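Local coordinates for amidase, hydantoinase/carbamoylase family (Burkholderia vietnamiensis, PDB 5I4M), which probably hydrolyses N-carbamoyl-L-amino acids as a two-zinc amidase of the peptidase M20 family, at residues Gly68-Ala72 and Ala73-Val77; Gly417-Val420 and Leu421-Ala424. One frame throughout, in Å; residues are numbered along the deposited sequence.

How the contacts relate
Coming from the N terminus, the chain first reaches contact 1, where helix 57-72 stops and turns within a few residues into strand 76-79. Contact 2 comes much later, inside helix 411-429, the last helix of the chain. Neither contact encloses the other: each joins two adjoining segments, through residues a few positions apart, the first rounding a tight turn and the second running along about two turns of helix. Their nearest atoms are about 13 Å apart, so they do not touch. Helix 117-132 joins them indirectly, since Trp-69, Ala-73 and Cys-75 of contact 1 and Leu-421 and Leu-422 of contact 2 all pack on its side chains.

Contact 1: Gly68-Ala72 and Ala73-Val77; sequences GWAKA and AGCTV
Trp-69 meets the turn through its backbone alone: its O takes a weak hydrogen bond from Ala-73 N, while the indole goes to other helices. Next comes Ala-70, whose O receives Cys-75 N at 3.0 Å, with an N-H...O angle of 157°, and a second, weak bond from Ala-73 N. The CB of Ala-70 also packs against Cys-75 CB at 4.0 Å, and Cys-75 SG lies just beyond. Lys-71 O accepts Gly-74 N at 2.9 Å, the donor sitting well above the carbonyl plane. Cys-75 N to Ala-70 O and Gly-74 N to Lys-71 O together make a Schellman motif, with Gly-74 as the C-prime residue at a positive phi of 84°. A water donates to both Lys-71 O and Cys-75 O, the latter at 2.7 Å, and so bridges the helix end to the departing chain. The side chain of Lys-71, extended beyond CG, crosses that of Val-77 at about a right angle: its CG and CE both touch Val-77 CG2, CG at 3.8 Å. Val-77 CG2 is placed for this by standing anti to its own carbonyl carbon. Ala-72 ends the helix. Around the turn, Val-77 and Ala-70 reach strand 85-89 at Met-87, Ala-73 and Cys-75 rest on Ile-127 of helix 117-132, and Trp-69 touches both that helix and helix 29-39, with Arg-128 making a cation-pi contact.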
loop_
_atom_site.group_PDB
_atom_site.type_symbol
_atom_site.label_atom_id
_atom_site.label_comp_id
_atom_site.label_asym_id
_atom_site.label_seq_id
_atom_site.Cartn_x
_atom_site.Cartn_y
_atom_site.Cartn_z
ATOM N N GLY A 68 -21.380 30.211 -5.547
ATOM C CA GLY A 68 -22.740 30.725 -5.422
ATOM C C GLY A 68 -22.873 31.776 -4.334
ATOM O O GLY A 68 -23.531 32.806 -4.525
ATOM N N TRP A 69 -22.252 31.532 -3.176
ATOM C CA TRP A 69 -22.276 32.515 -2.098
ATOM C C TRP A 69 -21.589 33.806 -2.517
ATOM O O TRP A 69 -22.072 34.905 -2.215
ATOM C CB TRP A 69 -21.587 31.955 -0.855
ATOM C CG TRP A 69 -22.335 30.864 -0.151
ATOM C CD1 TRP A 69 -23.657 30.543 -0.293
ATOM C CD2 TRP A 69 -21.788 29.926 0.791
ATOM N NE1 TRP A 69 -23.972 29.474 0.517
ATOM C CE2 TRP A 69 -22.843 29.082 1.196
ATOM C CE3 TRP A 69 -20.518 29.731 1.341
ATOM C CZ2 TRP A 69 -22.663 28.062 2.124
ATOM C CZ3 TRP A 69 -20.341 28.721 2.262
ATOM C CH2 TRP A 69 -21.411 27.896 2.645
ATOM N N ALA A 70 -20.445 33.695 -3.190
ATOM C CA ALA A 70 -19.728 34.899 -3.592
ATOM C C ALA A 70 -20.552 35.721 -4.566
ATOM O O ALA A 70 -20.590 36.952 -4.471
ATOM C CB ALA A 70 -18.381 34.535 -4.212
ATOM N N LYS A 71 -21.209 35.061 -5.527
ATOM C CA LYS A 71 -22.039 35.807 -6.466
ATOM C C LYS A 71 -23.173 36.508 -5.737
ATOM O O LYS A 71 -23.519 37.653 -6.059
ATOM C CB LYS A 71 -22.584 34.883 -7.552
ATOM C CG LYS A 71 -21.556 34.524 -8.618
ATOM C CD LYS A 71 -22.119 33.548 -9.637
ATOM C CE LYS A 71 -21.066 33.149 -10.655
ATOM N NZ LYS A 71 -21.553 32.038 -11.515
ATOM N N ALA A 72 -23.758 35.838 -4.742
ATOM C CA ALA A 72 -24.826 36.462 -3.969
ATOM C C ALA A 72 -24.315 37.654 -3.177
ATOM O O ALA A 72 -25.098 38.546 -2.840
ATOM C CB ALA A 72 -25.469 35.440 -3.030
ATOM N N ALA A 73 -23.020 37.692 -2.877
ATOM C CA ALA A 73 -22.422 38.836 -2.210
ATOM C C ALA A 73 -21.894 39.869 -3.201
ATOM O O ALA A 73 -21.083 40.720 -2.821
ATOM C CB ALA A 73 -21.304 38.379 -1.268
ATOM N N GLY A 74 -22.325 39.801 -4.461
ATOM C CA GLY A 74 -21.965 40.805 -5.447
ATOM C C GLY A 74 -20.627 40.612 -6.130
ATOM O O GLY A 74 -20.116 41.555 -6.739
ATOM N N CYS A 75 -20.036 39.423 -6.052
ATOM C CA CYS A 75 -18.767 39.160 -6.712
ATOM C C CYS A 75 -18.971 38.716 -8.153
ATOM O O CYS A 75 -19.951 38.043 -8.488
ATOM C CB CYS A 75 -17.982 38.075 -5.976
ATOM S SG CYS A 75 -17.461 38.544 -4.340
ATOM N N THR A 76 -18.023 39.101 -9.004
ATOM C CA THR A 76 -17.878 38.527 -10.331
ATOM C C THR A 76 -16.818 37.433 -10.261
ATOM O O THR A 76 -15.839 37.548 -9.521
ATOM C CB THR A 76 -17.498 39.593 -11.363
ATOM O OG1 THR A 76 -16.341 40.309 -10.913
ATOM C CG2 THR A 76 -18.637 40.577 -11.529
ATOM N N VAL A 77 -17.034 36.352 -11.000
ATOM C CA VAL A 77 -16.230 35.147 -10.837
ATOM C C VAL A 77 -15.567 34.798 -12.162
ATOM O O VAL A 77 -16.215 34.814 -13.214
ATOM C CB VAL A 77 -17.078 33.971 -10.318
ATOM C CG1 VAL A 77 -16.196 32.750 -10.081
ATOM C CG2 VAL A 77 -17.779 34.373 -9.028
HETATM O O HOH W 1 -22.503 38.764 -8.682
#

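Contact 2: Gly417-Val420 and Leu421-Ala424; sequences GANV and LLHA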
loop_
_atom_site.group_PDB
_atom_site.type_symbol
_atom_site.label_atom_id
_atom_site.label_comp_id
_atom_site.label_asym_id
_atom_site.label_seq_id
_atom_site.Cartn_x
_atom_site.Cartn_y
_atom_site.Cartn_z
ATOM N N GLY A 417 -8.979 35.790 13.781
ATOM C CA GLY A 417 -8.145 35.778 12.590
ATOM C C GLY A 417 -8.798 36.497 11.430
ATOM O O GLY A 417 -8.125 37.166 10.644
ATOM N N ALA A 418 -10.127 36.375 11.313
ATOM C CA ALA A 418 -10.855 37.050 10.243
ATOM C C ALA A 418 -10.899 38.557 10.452
ATOM O O ALA A 418 -10.887 39.312 9.474
ATOM C CB ALA A 418 -12.277 36.484 10.131
ATOM N N ASN A 419 -10.968 39.018 11.706
ATOM C CA ASN A 419 -10.870 40.454 11.959
ATOM C C ASN A 419 -9.507 40.994 11.540
ATOM O O ASN A 419 -9.408 42.088 10.965
ATOM C CB ASN A 419 -11.141 40.745 13.434
ATOM C CG ASN A 419 -12.624 40.875 13.730
ATOM O OD1 ASN A 419 -13.394 41.330 12.884
ATOM N ND2 ASN A 419 -13.032 40.479 14.932
ATOM N N VAL A 420 -8.446 40.239 11.810
ATOM C CA VAL A 420 -7.112 40.698 11.435
ATOM C C VAL A 420 -6.964 40.703 9.920
ATOM O O VAL A 420 -6.426 41.652 9.333
ATOM C CB VAL A 420 -6.056 39.817 12.126
ATOM C CG1 VAL A 420 -4.667 40.110 11.574
ATOM C CG2 VAL A 420 -6.110 40.047 13.638
ATOM N N LEU A 421 -7.447 39.651 9.259
ATOM C CA LEU A 421 -7.435 39.622 7.799
ATOM C C LEU A 421 -8.209 40.803 7.228
ATOM O O LEU A 421 -7.741 41.489 6.315
ATOM C CB LEU A 421 -8.030 38.305 7.294
ATOM C CG LEU A 421 -8.115 38.185 5.772
ATOM C CD1 LEU A 421 -6.712 38.078 5.190
ATOM C CD2 LEU A 421 -8.979 36.991 5.334
ATOM N N LEU A 422 -9.409 41.046 7.761
ATOM C CA LEU A 422 -10.231 42.169 7.320
ATOM C C LEU A 422 -9.460 43.479 7.356
ATOM O O LEU A 422 -9.435 44.227 6.372
ATOM C CB LEU A 422 -11.482 42.271 8.198
ATOM C CG LEU A 422 -12.385 43.491 8.006
ATOM C CD1 LEU A 422 -12.937 43.535 6.581
ATOM C CD2 LEU A 422 -13.529 43.494 9.035
ATOM N N HIS A 423 -8.826 43.785 8.487
ATOM C CA HIS A 423 -8.183 45.088 8.579
ATOM C C HIS A 423 -6.854 45.150 7.849
ATOM O O HIS A 423 -6.509 46.209 7.308
ATOM C CB HIS A 423 -8.051 45.503 10.034
ATOM C CG HIS A 423 -9.301 46.144 10.538
ATOM N ND1 HIS A 423 -9.509 47.504 10.473
ATOM C CD2 HIS A 423 -10.458 45.607 10.992
ATOM C CE1 HIS A 423 -10.718 47.782 10.931
ATOM N NE2 HIS A 423 -11.314 46.648 11.252
ATOM N N ALA A 424 -6.105 44.051 7.799
ATOM C CA ALA A 424 -4.892 44.051 6.990
ATOM C C ALA A 424 -5.229 44.268 5.524
ATOM O O ALA A 424 -4.549 45.030 4.826
ATOM C CB ALA A 424 -4.129 42.742 7.183
#
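His-423 lies one turn along the helix from Asn-419, and its backbone N donates to Asn-419 O at 3.1 Å. From there the side chain can be followed outward. CB is 3.8 Å from Asn-419 O; CG is slightly farther from the same oxygen; CD2 comes back to 3.7 Å, so the carbonyl oxygen lies at the ring edge, in its plane. With chi1 at -84°, the CD2 edge of the ring is turned to Asn-419 O. At the tip, NE2 is hydrogen-bonded to Ile-25 O, and the ring also meets that of Phe-366 with their planes steeply inclined. Asn-419 turns its amide to other partners, OD1 to Val-27 N and ND2 to Tyr-368 OH. Leu-421 N to Gly-417 O and Ala-424 N to Val-420 O, both 2.9 Å, continue the backbone pattern, as does Leu-422 N to Ala-418 O. Leu-421 packs on Phe-208 and Leu-210 of strand 206-212, while Val-420 lies on helix 353-365. These i to i+4 bonds are those of a regular alpha-helix, here a buried length of helix 411-429, packed against a strand that contributes zinc ligand His-211 to the metal centre of this M20-family protein.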